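Local atomic coordinates of myosin-4 (Saccharomyces cerevisiae, PDB entry 4LL6), a protein that carries bud-localised mRNAs such as ASH1 as an actin-based motor recruited through the adaptor SHE3, the chain here being its globular tail domain. Residues His155-Asp160 with Phe176-Thr181; Phe182-Asp187 with Val242-Pro247; Asp206-Leu211 with Pro254-Ile259; Pro224-Lys229 with Gln292-Lys297. The protein carries 1 engineered substitution. All blocks are in the same frame, centred on the assembly; numbering follows the deposited sequence.

Interaction 1: His155-Asp160 with Phe176-Thr181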
loop_
_atom_site.group_PDB
_atom_site.type_symbol
_atom_site.label_atom_id
_atom_site.label_comp_id
_atom_site.label_asym_id
_atom_site.label_seq_id
_atom_site.Cartn_x
_atom_site.Cartn_y
_atom_site.Cartn_z
ATOM N N HIS A 155 8.070 -13.181 8.020
ATOM C CA HIS A 155 9.496 -13.363 7.834
ATOM C C HIS A 155 10.362 -12.487 8.737
ATOM O O HIS A 155 11.419 -12.922 9.185
ATOM C CB HIS A 155 9.838 -13.135 6.356
ATOM C CG HIS A 155 11.305 -13.171 6.053
ATOM N ND1 HIS A 155 12.141 -12.101 6.290
ATOM C CD2 HIS A 155 12.081 -14.144 5.518
ATOM C CE1 HIS A 155 13.368 -12.412 5.912
ATOM N NE2 HIS A 155 13.359 -13.645 5.440
ATOM N N ILE A 156 9.929 -11.264 9.016
ATOM C CA ILE A 156 10.719 -10.385 9.876
ATOM C C ILE A 156 10.256 -10.480 11.342
ATOM O O ILE A 156 10.735 -9.744 12.206
ATOM C CB ILE A 156 10.655 -8.904 9.365
ATOM C CG1 ILE A 156 11.926 -8.149 9.763
ATOM C CG2 ILE A 156 9.449 -8.182 9.937
ATOM C CD1 ILE A 156 13.157 -8.549 8.966
ATOM N N GLU A 157 9.326 -11.399 11.607
ATOM C CA GLU A 157 8.777 -11.637 12.948
ATOM C C GLU A 157 8.457 -10.360 13.722
ATOM O O GLU A 157 9.080 -10.074 14.742
ATOM C CB GLU A 157 9.751 -12.492 13.768
ATOM C CG GLU A 157 10.042 -13.864 13.164
ATOM C CD GLU A 157 11.074 -14.655 13.957
ATOM O OE1 GLU A 157 10.860 -14.868 15.172
ATOM O OE2 GLU A 157 12.097 -15.065 13.360
ATOM N N ILE A 158 7.474 -9.601 13.248
ATOM C CA ILE A 158 7.097 -8.350 13.901
ATOM C C ILE A 158 6.351 -8.550 15.216
ATOM O O ILE A 158 6.535 -7.775 16.155
ATOM C CB ILE A 158 6.250 -7.468 12.948
ATOM C CG1 ILE A 158 7.182 -6.666 12.036
ATOM C CG2 ILE A 158 5.349 -6.533 13.729
ATOM C CD1 ILE A 158 6.536 -6.227 10.733
ATOM N N PHE A 159 5.510 -9.577 15.284
ATOM C CA PHE A 159 4.756 -9.839 16.499
ATOM C C PHE A 159 5.689 -10.170 17.666
ATOM O O PHE A 159 5.540 -9.629 18.770
ATOM C CB PHE A 159 3.766 -11.001 16.298
ATOM C CG PHE A 159 3.013 -11.367 17.555
ATOM C CD1 PHE A 159 1.902 -10.622 17.963
ATOM C CD2 PHE A 159 3.487 -12.376 18.396
ATOM C CE1 PHE A 159 1.273 -10.861 19.192
ATOM C CE2 PHE A 159 2.865 -12.626 19.631
ATOM C CZ PHE A 159 1.755 -11.860 20.028
ATOM N N ASP A 160 6.646 -11.065 17.430
ATOM C CA ASP A 160 7.586 -11.447 18.484
ATOM C C ASP A 160 8.579 -10.345 18.806
ATOM O O ASP A 160 9.200 -10.347 19.866
ATOM C CB ASP A 160 8.356 -12.708 18.101
ATOM C CG ASP A 160 7.543 -13.972 18.292
ATOM O OD1 ASP A 160 6.601 -13.961 19.101
ATOM O OD2 ASP A 160 7.861 -14.982 17.646
ATOM N N PHE A 176 15.156 -6.099 15.793
ATOM C CA PHE A 176 15.062 -4.761 15.219
ATOM C C PHE A 176 16.142 -4.498 14.179
ATOM O O PHE A 176 15.906 -3.793 13.194
ATOM C CB PHE A 176 15.119 -3.688 16.302
ATOM C CG PHE A 176 13.793 -3.392 16.919
ATOM C CD1 PHE A 176 13.377 -4.059 18.062
ATOM C CD2 PHE A 176 12.949 -2.445 16.346
ATOM C CE1 PHE A 176 12.142 -3.787 18.635
ATOM C CE2 PHE A 176 11.703 -2.162 16.909
ATOM C CZ PHE A 176 11.298 -2.833 18.058
ATOM N N ALA A 177 17.325 -5.069 14.398
ATOM C CA ALA A 177 18.431 -4.911 13.456
ATOM C C ALA A 177 17.975 -5.483 12.120
ATOM O O ALA A 177 18.092 -4.835 11.082
ATOM C CB ALA A 177 19.674 -5.660 13.955
ATOM N N LYS A 178 17.444 -6.704 12.164
ATOM C CA LYS A 178 16.949 -7.391 10.976
ATOM C C LYS A 178 15.811 -6.591 10.305
ATOM O O LYS A 178 15.736 -6.515 9.077
ATOM C CB LYS A 178 16.462 -8.784 11.376
ATOM C CG LYS A 178 15.965 -9.641 10.238
ATOM C CD LYS A 178 15.303 -10.902 10.770
ATOM C CE LYS A 178 14.635 -11.700 9.658
ATOM N NZ LYS A 178 13.896 -12.878 10.198
ATOM N N LEU A 179 14.933 -5.995 11.116
ATOM C CA LEU A 179 13.820 -5.194 10.602
ATOM C C LEU A 179 14.352 -4.000 9.829
ATOM O O LEU A 179 13.953 -3.767 8.687
ATOM C CB LEU A 179 12.936 -4.678 11.739
ATOM C CG LEU A 179 12.002 -3.537 11.322
ATOM C CD1 LEU A 179 10.909 -4.091 10.422
ATOM C CD2 LEU A 179 11.400 -2.862 12.534
ATOM N N PHE A 180 15.237 -3.234 10.460
ATOM C CA PHE A 180 15.824 -2.073 9.809
ATOM C C PHE A 180 16.544 -2.484 8.522
ATOM O O PHE A 180 16.548 -1.745 7.539
ATOM C CB PHE A 180 16.792 -1.354 10.758
ATOM C CG PHE A 180 16.130 -0.768 11.964
ATOM C CD1 PHE A 180 15.047 0.094 11.829
ATOM C CD2 PHE A 180 16.576 -1.082 13.239
ATOM C CE1 PHE A 180 14.409 0.641 12.950
ATOM C CE2 PHE A 180 15.951 -0.545 14.367
ATOM C CZ PHE A 180 14.859 0.322 14.220
ATOM N N THR A 181 17.122 -3.678 8.517
ATOM C CA THR A 181 17.824 -4.161 7.332
ATOM C C THR A 181 16.834 -4.596 6.238
ATOM O O THR A 181 17.172 -4.657 5.055
ATOM C CB THR A 181 18.794 -5.324 7.696
ATOM O OG1 THR A 181 19.681 -4.891 8.736
ATOM C CG2 THR A 181 19.639 -5.717 6.500
#
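I156 and K178 run alongside one another with their chains heading opposite ways, the tight part of this contact. CD1 of I156 presses on CG of K178 at 3.3 Å, closer than carbons usually pack, while CG1 of I156 lies 3.6 Å from CA of L179, so the isoleucine meets backbone as well as side chain. K178 has CG anti to the backbone N (chi1 -178°) and stays extended, a shape that carries NZ to the carbonyl O of H155 at 2.7 Å. The approach lies in the carbonyl plane, at a C=O...N angle of 158°. That carbonyl lies at a helix C terminus closed by a Schellman motif, with E157 as C-prime residue; end carbonyls there lack i+4 N-H partners and the helix dipole is negative, so the ammonium is probably stabilising. The solvent side is looser: the exposed H155 ring has NZ over one face, and OE2 of E157 stays 4.2 Å from NZ of K178, too far for a salt bridge. The contact joins the C-terminal end of helix 120-155 and the turn after it to helix 173-192, with I158 packing on L211 of helix 197-221 and L179 on L241 of helix 228-245.

Interaction 2: Phe182-Asp187 with Val242-Pro247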
loop_
_atom_site.group_PDB
_atom_site.type_symbol
_atom_site.label_atom_id
_atom_site.label_comp_id
_atom_site.label_asym_id
_atom_site.label_seq_id
_atom_site.Cartn_x
_atom_site.Cartn_y
_atom_site.Cartn_z
ATOM N N PHE A 182 15.605 -4.890 6.640
ATOM C CA PHE A 182 14.575 -5.272 5.688
ATOM C C PHE A 182 14.055 -3.982 5.062
ATOM O O PHE A 182 13.860 -3.897 3.856
ATOM C CB PHE A 182 13.432 -5.975 6.402
ATOM C CG PHE A 182 12.163 -5.991 5.616
ATOM C CD1 PHE A 182 12.008 -6.858 4.537
ATOM C CD2 PHE A 182 11.137 -5.099 5.920
ATOM C CE1 PHE A 182 10.845 -6.836 3.763
ATOM C CE2 PHE A 182 9.975 -5.065 5.159
ATOM C CZ PHE A 182 9.827 -5.935 4.076
ATOM N N LEU A 183 13.830 -2.983 5.909
ATOM C CA LEU A 183 13.342 -1.680 5.477
ATOM C C LEU A 183 14.348 -1.001 4.551
ATOM O O LEU A 183 13.956 -0.310 3.611
ATOM C CB LEU A 183 13.070 -0.780 6.691
ATOM C CG LEU A 183 11.642 -0.685 7.245
ATOM C CD1 LEU A 183 10.916 -1.992 7.025
ATOM C CD2 LEU A 183 11.673 -0.307 8.738
ATOM N N ASN A 184 15.639 -1.191 4.818
ATOM C CA ASN A 184 16.664 -0.583 3.981
ATOM C C ASN A 184 16.649 -1.171 2.576
ATOM O O ASN A 184 16.783 -0.442 1.592
ATOM C CB ASN A 184 18.056 -0.758 4.597
ATOM C CG ASN A 184 18.291 0.149 5.779
ATOM O OD1 ASN A 184 17.796 1.281 5.823
ATOM N ND2 ASN A 184 19.068 -0.335 6.746
ATOM N N GLU A 185 16.491 -2.488 2.473
ATOM C CA GLU A 185 16.446 -3.113 1.162
ATOM C C GLU A 185 15.174 -2.683 0.437
ATOM O O GLU A 185 15.185 -2.491 -0.776
ATOM C CB GLU A 185 16.486 -4.641 1.271
ATOM C CG GLU A 185 16.401 -5.333 -0.094
ATOM C CD GLU A 185 16.909 -6.771 -0.088
ATOM O OE1 GLU A 185 16.914 -7.400 -1.174
ATOM O OE2 GLU A 185 17.307 -7.270 0.992
ATOM N N PHE A 186 14.080 -2.547 1.189
ATOM C CA PHE A 186 12.797 -2.118 0.631
ATOM C C PHE A 186 13.000 -0.734 0.020
ATOM O O PHE A 186 12.695 -0.518 -1.146
ATOM C CB PHE A 186 11.743 -2.063 1.759
ATOM C CG PHE A 186 10.331 -1.761 1.302
ATOM C CD1 PHE A 186 9.941 -1.936 -0.023
ATOM C CD2 PHE A 186 9.370 -1.368 2.235
ATOM C CE1 PHE A 186 8.620 -1.730 -0.414
ATOM C CE2 PHE A 186 8.044 -1.158 1.860
ATOM C CZ PHE A 186 7.668 -1.340 0.531
ATOM N N ASP A 187 13.532 0.187 0.820
ATOM C CA ASP A 187 13.784 1.549 0.380
ATOM C C ASP A 187 14.729 1.601 -0.820
ATOM O O ASP A 187 14.537 2.401 -1.729
ATOM C CB ASP A 187 14.357 2.382 1.530
ATOM C CG ASP A 187 14.671 3.809 1.118
ATOM O OD1 ASP A 187 15.631 4.010 0.340
ATOM O OD2 ASP A 187 13.959 4.733 1.562
ATOM N N VAL A 242 9.325 3.134 14.625
ATOM C CA VAL A 242 8.967 4.407 14.035
ATOM C C VAL A 242 10.188 5.284 13.768
ATOM O O VAL A 242 10.151 6.141 12.888
ATOM C CB VAL A 242 7.968 5.169 14.938
ATOM C CG1 VAL A 242 7.836 6.611 14.501
ATOM C CG2 VAL A 242 6.618 4.502 14.873
ATOM N N SER A 243 11.272 5.063 14.507
ATOM C CA SER A 243 12.475 5.866 14.330
ATOM C C SER A 243 12.984 5.774 12.896
ATOM O O SER A 243 13.316 6.794 12.290
ATOM C CB SER A 243 13.578 5.442 15.315
ATOM O OG SER A 243 14.228 4.266 14.880
ATOM N N TRP A 244 13.032 4.564 12.344
ATOM C CA TRP A 244 13.493 4.378 10.964
ATOM C C TRP A 244 12.685 5.186 9.949
ATOM O O TRP A 244 13.231 5.671 8.964
ATOM C CB TRP A 244 13.422 2.914 10.564
ATOM C CG TRP A 244 14.057 2.640 9.233
ATOM C CD1 TRP A 244 15.382 2.405 8.987
ATOM C CD2 TRP A 244 13.406 2.618 7.958
ATOM N NE1 TRP A 244 15.597 2.240 7.641
ATOM C CE2 TRP A 244 14.401 2.366 6.984
ATOM C CE3 TRP A 244 12.078 2.790 7.542
ATOM C CZ2 TRP A 244 14.112 2.278 5.620
ATOM C CZ3 TRP A 244 11.789 2.702 6.183
ATOM C CH2 TRP A 244 12.805 2.448 5.236
ATOM N N PHE A 245 11.384 5.323 10.195
ATOM C CA PHE A 245 10.483 6.060 9.311
ATOM C C PHE A 245 10.516 7.576 9.538
ATOM O O PHE A 245 10.400 8.347 8.593
ATOM C CB PHE A 245 9.042 5.549 9.494
ATOM C CG PHE A 245 8.827 4.135 9.007
ATOM C CD1 PHE A 245 8.500 3.881 7.680
ATOM C CD2 PHE A 245 8.994 3.055 9.866
ATOM C CE1 PHE A 245 8.349 2.577 7.222
ATOM C CE2 PHE A 245 8.847 1.753 9.414
ATOM C CZ PHE A 245 8.527 1.513 8.094
ATOM N N GLU A 246 10.672 7.991 10.791
ATOM C CA GLU A 246 10.704 9.409 11.181
ATOM C C GLU A 246 11.410 10.382 10.234
ATOM O O GLU A 246 10.823 11.389 9.811
ATOM C CB GLU A 246 11.346 9.560 12.566
ATOM C CG GLU A 246 10.439 9.283 13.751
ATOM C CD GLU A 246 10.025 10.555 14.465
ATOM O OE1 GLU A 246 9.316 11.377 13.841
ATOM O OE2 GLU A 246 10.416 10.732 15.642
ATOM N N PRO A 247 12.688 10.108 9.912
ATOM C CA PRO A 247 13.476 10.964 9.023
ATOM C C PRO A 247 13.077 10.897 7.551
ATOM O O PRO A 247 13.328 11.838 6.797
ATOM C CB PRO A 247 14.892 10.463 9.253
ATOM C CG PRO A 247 14.673 8.988 9.440
ATOM C CD PRO A 247 13.492 8.959 10.373
#
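L183 lies across the indole of W244, an example of helix-helix packing within the all-helical globular tail, here between helices 173-192 and 228-245. The indole reaches over because W244 CG stands anti to its own backbone N (chi1 -172°), and each part of the ring system then has its own kind of neighbour. Over one face sits CB of L183, 3.3 Å from the centroid of the W244 six-membered ring and nearly on its normal, a CH-pi contact. At the edge, NE1 of W244 donates to OD1 of N184 at 3.0 Å with an N-H...O angle of 157°. The oxygen lies close to the indole plane, whereas the donor stands well above the amide's carbonyl plane; the two flat groups are turned 57° apart. D187 also comes to the edge, its CB 4.0 Å from CH2 of W244. Within its own helix, W244 sets CE3 3.5 Å above the centre of the F245 ring, and F204 of helix 197-221 meets the indole edge-to-face. With W244 cut back to an alanine, a gap would probably open beneath L183 and the amide oxygen of N184 would lose its indole donor. The leucine bridges both aromatics: its CD2 is 3.3 Å from CE3 of W244 and 3.6 Å from CE2 of F245.

Interaction 3: Asp206-Leu211 with Pro254-Ile259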
loop_
_atom_site.group_PDB
_atom_site.type_symbol
_atom_site.label_atom_id
_atom_site.label_comp_id
_atom_site.label_asym_id
_atom_site.label_seq_id
_atom_site.Cartn_x
_atom_site.Cartn_y
_atom_site.Cartn_z
ATOM N N ASP A 206 1.574 3.882 3.906
ATOM C CA ASP A 206 0.675 2.740 3.830
ATOM C C ASP A 206 1.244 1.506 4.502
ATOM O O ASP A 206 0.496 0.708 5.070
ATOM C CB ASP A 206 0.315 2.433 2.376
ATOM C CG ASP A 206 -0.603 3.485 1.785
ATOM O OD1 ASP A 206 -1.226 4.224 2.585
ATOM O OD2 ASP A 206 -0.719 3.576 0.546
ATOM N N THR A 207 2.564 1.353 4.444
ATOM C CA THR A 207 3.211 0.219 5.079
ATOM C C THR A 207 2.900 0.301 6.576
ATOM O O THR A 207 2.537 -0.692 7.188
ATOM C CB THR A 207 4.743 0.240 4.841
ATOM O OG1 THR A 207 5.015 -0.155 3.489
ATOM C CG2 THR A 207 5.470 -0.697 5.825
ATOM N N LEU A 208 3.037 1.493 7.147
ATOM C CA LEU A 208 2.756 1.721 8.561
ATOM C C LEU A 208 1.279 1.497 8.863
ATOM O O LEU A 208 0.948 0.996 9.936
ATOM C CB LEU A 208 3.161 3.138 8.966
ATOM C CG LEU A 208 4.684 3.339 8.987
ATOM C CD1 LEU A 208 5.028 4.812 9.124
ATOM C CD2 LEU A 208 5.272 2.538 10.130
ATOM N N LYS A 209 0.403 1.863 7.925
ATOM C CA LYS A 209 -1.041 1.666 8.089
ATOM C C LYS A 209 -1.347 0.179 8.210
ATOM O O LYS A 209 -2.217 -0.224 8.985
ATOM C CB LYS A 209 -1.827 2.221 6.899
ATOM C CG LYS A 209 -1.864 3.725 6.824
ATOM C CD LYS A 209 -2.872 4.190 5.791
ATOM C CE LYS A 209 -2.870 5.706 5.710
ATOM N NZ LYS A 209 -3.953 6.241 4.845
ATOM N N TYR A 210 -0.628 -0.629 7.431
ATOM C CA TYR A 210 -0.812 -2.065 7.472
ATOM C C TYR A 210 -0.384 -2.592 8.847
ATOM O O TYR A 210 -1.116 -3.357 9.490
ATOM C CB TYR A 210 0.015 -2.738 6.385
ATOM C CG TYR A 210 -0.072 -4.241 6.457
ATOM C CD1 TYR A 210 -1.135 -4.924 5.863
ATOM C CD2 TYR A 210 0.867 -4.981 7.183
ATOM C CE1 TYR A 210 -1.267 -6.299 5.993
ATOM C CE2 TYR A 210 0.745 -6.361 7.320
ATOM C CZ TYR A 210 -0.326 -7.012 6.723
ATOM O OH TYR A 210 -0.461 -8.373 6.848
ATOM N N LEU A 211 0.799 -2.168 9.292
ATOM C CA LEU A 211 1.336 -2.581 10.579
ATOM C C LEU A 211 0.414 -2.164 11.731
ATOM O O LEU A 211 0.285 -2.876 12.725
ATOM C CB LEU A 211 2.738 -1.996 10.764
ATOM C CG LEU A 211 3.806 -2.582 9.847
ATOM C CD1 LEU A 211 5.078 -1.774 10.012
ATOM C CD2 LEU A 211 4.070 -4.041 10.217
ATOM N N PRO A 254 0.532 9.078 13.147
ATOM C CA PRO A 254 -0.908 9.025 12.863
ATOM C C PRO A 254 -1.314 7.766 12.089
ATOM O O PRO A 254 -2.478 7.357 12.132
ATOM C CB PRO A 254 -1.146 10.303 12.059
ATOM C CG PRO A 254 -0.162 11.240 12.640
ATOM C CD PRO A 254 1.091 10.382 12.756
ATOM N N ASN A 255 -0.364 7.161 11.372
ATOM C CA ASN A 255 -0.640 5.927 10.624
ATOM C C ASN A 255 -0.785 4.726 11.572
ATOM O O ASN A 255 -1.358 3.707 11.198
ATOM C CB ASN A 255 0.490 5.627 9.638
ATOM C CG ASN A 255 0.512 6.576 8.466
ATOM O OD1 ASN A 255 -0.451 6.674 7.712
ATOM N ND2 ASN A 255 1.618 7.276 8.302
ATOM N N LEU A 256 -0.256 4.874 12.790
ATOM C CA LEU A 256 -0.277 3.846 13.830
ATOM C C LEU A 256 -1.149 4.233 15.006
ATOM O O LEU A 256 -0.940 3.748 16.123
ATOM C CB LEU A 256 1.130 3.629 14.380
ATOM C CG LEU A 256 2.144 3.208 13.342
ATOM C CD1 LEU A 256 3.528 3.399 13.890
ATOM C CD2 LEU A 256 1.886 1.770 12.965
ATOM N N ILE A 257 -2.138 5.077 14.771
ATOM C CA ILE A 257 -2.956 5.535 15.879
ATOM C C ILE A 257 -3.718 4.489 16.726
ATOM O O ILE A 257 -3.847 4.668 17.932
ATOM C CB ILE A 257 -3.894 6.669 15.404
ATOM C CG1 ILE A 257 -4.240 7.553 16.598
ATOM C CG2 ILE A 257 -5.104 6.105 14.682
ATOM C CD1 ILE A 257 -3.000 8.246 17.218
ATOM N N GLN A 258 -4.190 3.394 16.132
ATOM C CA GLN A 258 -4.903 2.381 16.922
ATOM C C GLN A 258 -3.982 1.597 17.852
ATOM O O GLN A 258 -4.316 1.380 19.016
ATOM C CB GLN A 258 -5.662 1.403 16.030
ATOM C CG GLN A 258 -7.000 1.927 15.515
ATOM C CD GLN A 258 -6.829 3.057 14.524
ATOM O OE1 GLN A 258 -5.894 3.047 13.724
ATOM N NE2 GLN A 258 -7.735 4.028 14.557
ATOM N N ILE A 259 -2.821 1.173 17.356
ATOM C CA ILE A 259 -1.897 0.434 18.206
ATOM C C ILE A 259 -1.317 1.365 19.285
ATOM O O ILE A 259 -1.153 0.964 20.436
ATOM C CB ILE A 259 -0.761 -0.245 17.379
ATOM C CG1 ILE A 259 0.107 -1.096 18.305
ATOM C CG2 ILE A 259 0.085 0.790 16.660
ATOM C CD1 ILE A 259 -0.662 -2.162 19.059
#
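N255 lies against L208 and K209, and its side chain can be followed outward atom by atom. CB rests 3.7 Å from CB of L208 and 4.1 Å from CG of K209; CG meets that same lysine CG. At the tip the amide divides: OD1 settles on the lysine chain, 3.4 Å from CG and 3.3 Å from CE of K209, whereas ND2 turns to OD1 of N205. K209, its CG anti to the carbonyl carbon (chi1 -71°) and the chain extended beyond, runs across the asparagine to a long, weak ion pair with D340. A serine replacing K209 would probably leave the N255 amide oxygen without its methylene neighbours and D340 without this distant charge. CD2 of L256, the N-cap residue of helix 257-266, touches the carbonyl O of L208 at 3.3 Å. No hydrogen bond spans the two segments; those tying this turn to helix 197-221 run through N205 and N212, just outside 206-211. Within the contact, the oxygen of N255 is probably met by a mildly polarised CE, next to the charged nitrogen.

Interaction 4: Pro224-Lys229 with Gln292-Lys297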
loop_
_atom_site.group_PDB
_atom_site.type_symbol
_atom_site.label_atom_id
_atom_site.label_comp_id
_atom_site.label_asym_id
_atom_site.label_seq_id
_atom_site.Cartn_x
_atom_site.Cartn_y
_atom_site.Cartn_z
ATOM N N PRO A 224 -2.711 -12.380 25.883
ATOM C CA PRO A 224 -3.625 -12.643 27.000
ATOM C C PRO A 224 -3.520 -11.685 28.184
ATOM O O PRO A 224 -4.543 -11.300 28.762
ATOM C CB PRO A 224 -3.289 -14.080 27.385
ATOM C CG PRO A 224 -1.799 -14.111 27.171
ATOM C CD PRO A 224 -1.627 -13.382 25.846
ATOM N N ALA A 225 -2.300 -11.287 28.543
ATOM C CA ALA A 225 -2.127 -10.389 29.679
ATOM C C ALA A 225 -1.614 -9.007 29.308
ATOM O O ALA A 225 -0.581 -8.868 28.653
ATOM C CB ALA A 225 -1.200 -11.026 30.706
ATOM N N LEU A 226 -2.337 -7.984 29.744
ATOM C CA LEU A 226 -1.953 -6.607 29.467
ATOM C C LEU A 226 -1.992 -5.800 30.753
ATOM O O LEU A 226 -2.888 -5.986 31.576
ATOM C CB LEU A 226 -2.916 -5.978 28.456
ATOM C CG LEU A 226 -3.136 -6.719 27.132
ATOM C CD1 LEU A 226 -4.111 -5.919 26.272
ATOM C CD2 LEU A 226 -1.785 -6.932 26.421
ATOM N N ASN A 227 -1.020 -4.907 30.920
ATOM C CA ASN A 227 -0.930 -4.049 32.103
ATOM C C ASN A 227 -0.102 -2.820 31.764
ATOM O O ASN A 227 0.356 -2.684 30.635
ATOM C CB ASN A 227 -0.296 -4.801 33.283
ATOM C CG ASN A 227 0.880 -5.678 32.866
ATOM O OD1 ASN A 227 1.920 -5.188 32.404
ATOM N ND2 ASN A 227 0.714 -6.992 33.024
ATOM N N TRP A 228 0.080 -1.927 32.734
ATOM C CA TRP A 228 0.866 -0.708 32.515
ATOM C C TRP A 228 2.260 -1.043 31.961
ATOM O O TRP A 228 2.700 -0.463 30.975
ATOM C CB TRP A 228 1.021 0.077 33.831
ATOM C CG TRP A 228 1.814 -0.664 34.866
ATOM C CD1 TRP A 228 1.338 -1.581 35.766
ATOM C CD2 TRP A 228 3.242 -0.644 35.029
ATOM N NE1 TRP A 228 2.382 -2.136 36.473
ATOM C CE2 TRP A 228 3.559 -1.581 36.043
ATOM C CE3 TRP A 228 4.284 0.071 34.415
ATOM C CZ2 TRP A 228 4.881 -1.823 36.456
ATOM C CZ3 TRP A 228 5.593 -0.170 34.824
ATOM C CH2 TRP A 228 5.879 -1.111 35.836
ATOM N N LYS A 229 2.937 -1.992 32.603
ATOM C CA LYS A 229 4.278 -2.406 32.212
ATOM C C LYS A 229 4.307 -2.928 30.775
ATOM O O LYS A 229 5.308 -2.778 30.062
ATOM C CB LYS A 229 4.792 -3.470 33.196
ATOM C CG LYS A 229 6.202 -3.983 32.938
ATOM C CD LYS A 229 7.287 -2.954 33.260
ATOM C CE LYS A 229 8.669 -3.528 32.917
ATOM N NZ LYS A 229 9.816 -2.607 33.199
ATOM N N GLN A 292 -12.850 -2.134 25.426
ATOM C CA GLN A 292 -13.269 -3.196 26.319
ATOM C C GLN A 292 -12.361 -4.401 26.062
ATOM O O GLN A 292 -11.800 -4.978 26.994
ATOM C CB GLN A 292 -14.727 -3.577 26.053
ATOM C CG GLN A 292 -15.482 -4.000 27.298
ATOM C CD GLN A 292 -16.459 -5.119 27.040
ATOM O OE1 GLN A 292 -17.346 -5.381 27.853
ATOM N NE2 GLN A 292 -16.297 -5.800 25.910
ATOM N N ALA A 293 -12.218 -4.771 24.790
ATOM C CA ALA A 293 -11.369 -5.901 24.396
ATOM C C ALA A 293 -9.967 -5.778 25.001
ATOM O O ALA A 293 -9.379 -6.767 25.442
ATOM C CB ALA A 293 -11.272 -5.973 22.883
ATOM N N ILE A 294 -9.440 -4.558 25.021
ATOM C CA ILE A 294 -8.124 -4.304 25.590
ATOM C C ILE A 294 -8.184 -4.504 27.104
ATOM O O ILE A 294 -7.440 -5.312 27.655
ATOM C CB ILE A 294 -7.654 -2.851 25.308
ATOM C CG1 ILE A 294 -7.354 -2.662 23.819
ATOM C CG2 ILE A 294 -6.427 -2.521 26.149
ATOM C CD1 ILE A 294 -7.423 -1.206 23.403
ATOM N N LEU A 295 -9.082 -3.776 27.763
ATOM C CA LEU A 295 -9.235 -3.834 29.214
ATOM C C LEU A 295 -9.712 -5.153 29.835
ATOM O O LEU A 295 -9.599 -5.331 31.042
ATOM C CB LEU A 295 -10.144 -2.694 29.682
ATOM C CG LEU A 295 -9.561 -1.308 29.416
ATOM C CD1 LEU A 295 -10.423 -0.277 30.111
ATOM C CD2 LEU A 295 -8.118 -1.226 29.921
ATOM N N LEU A 296 -10.246 -6.063 29.028
ATOM C CA LEU A 296 -10.694 -7.348 29.547
ATOM C C LEU A 296 -9.505 -8.303 29.601
ATOM O O LEU A 296 -9.628 -9.445 30.034
ATOM C CB LEU A 296 -11.794 -7.944 28.659
ATOM C CG LEU A 296 -13.185 -7.310 28.749
ATOM C CD1 LEU A 296 -14.133 -8.020 27.807
ATOM C CD2 LEU A 296 -13.698 -7.397 30.172
ATOM N N LYS A 297 -8.355 -7.824 29.138
ATOM C CA LYS A 297 -7.133 -8.620 29.134
ATOM C C LYS A 297 -6.228 -8.131 30.252
ATOM O O LYS A 297 -5.123 -8.635 30.428
ATOM C CB LYS A 297 -6.389 -8.461 27.803
ATOM C CG LYS A 297 -6.978 -9.213 26.632
ATOM C CD LYS A 297 -6.354 -8.732 25.327
ATOM C CE LYS A 297 -6.611 -9.695 24.170
ATOM N NZ LYS A 297 -8.054 -9.992 23.965
#
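L226 and K297 meet both through backbone and through side chains. The hydrogen bond is main-chain: L226 N donates to O of K297 at 2.9 Å with an N-H...O angle of 152°, the donor standing above the carbonyl plane. Backbone hydrogen bonds between L226 and K299 extend this pairing. The same K297 oxygen receives a CA-H...O contact from A225, whose CA is 3.6 Å away. Less favourably, O of P224 comes within 3.2 Å of O of K297, two acceptors with no bond between them.

The apolar contacts gather on L226, which runs alongside the K297 chain in the same direction. Its CD1 is 3.7 Å from CD of K297 and 4.1 Å from CG2 of I294, while L219 and L266 also pack on this leucine.

Polar side-chain bonds reach beyond the two segments. A bend at chi4 (55°) turns NZ of K297 to the carbonyl O of I220, and N227, the N-cap of helix 228-245, also bonds to K299. K297 is therefore amphipathic here: its carbons pack on L226, and its charge probably stabilises a carbonyl near the end of helix 197-221.

How the interactions relate
From the N terminus, interaction 1 closes a short loop of 15 residues, through helix 158-162, before any other contact opens. The remaining three all cross one another, and none nests. Interaction 2 spans from helix 173-192 to the end of helix 228-245; interaction 3 opens within that span and closes beyond it. Interaction 4 opens within both spans and closes last, at the C-terminal end of helix 288-295. Interactions 1 to 3, with F180 CE1 meeting W244 CB at 3.4 Å, bind helices 120-155, 173-192, 197-221, 228-245 and the start of 257-266 into one bundle. Interaction 4, its nearest atoms about 6 Å from interaction 3, joins the linker before helix 228-245 to helix 288-295.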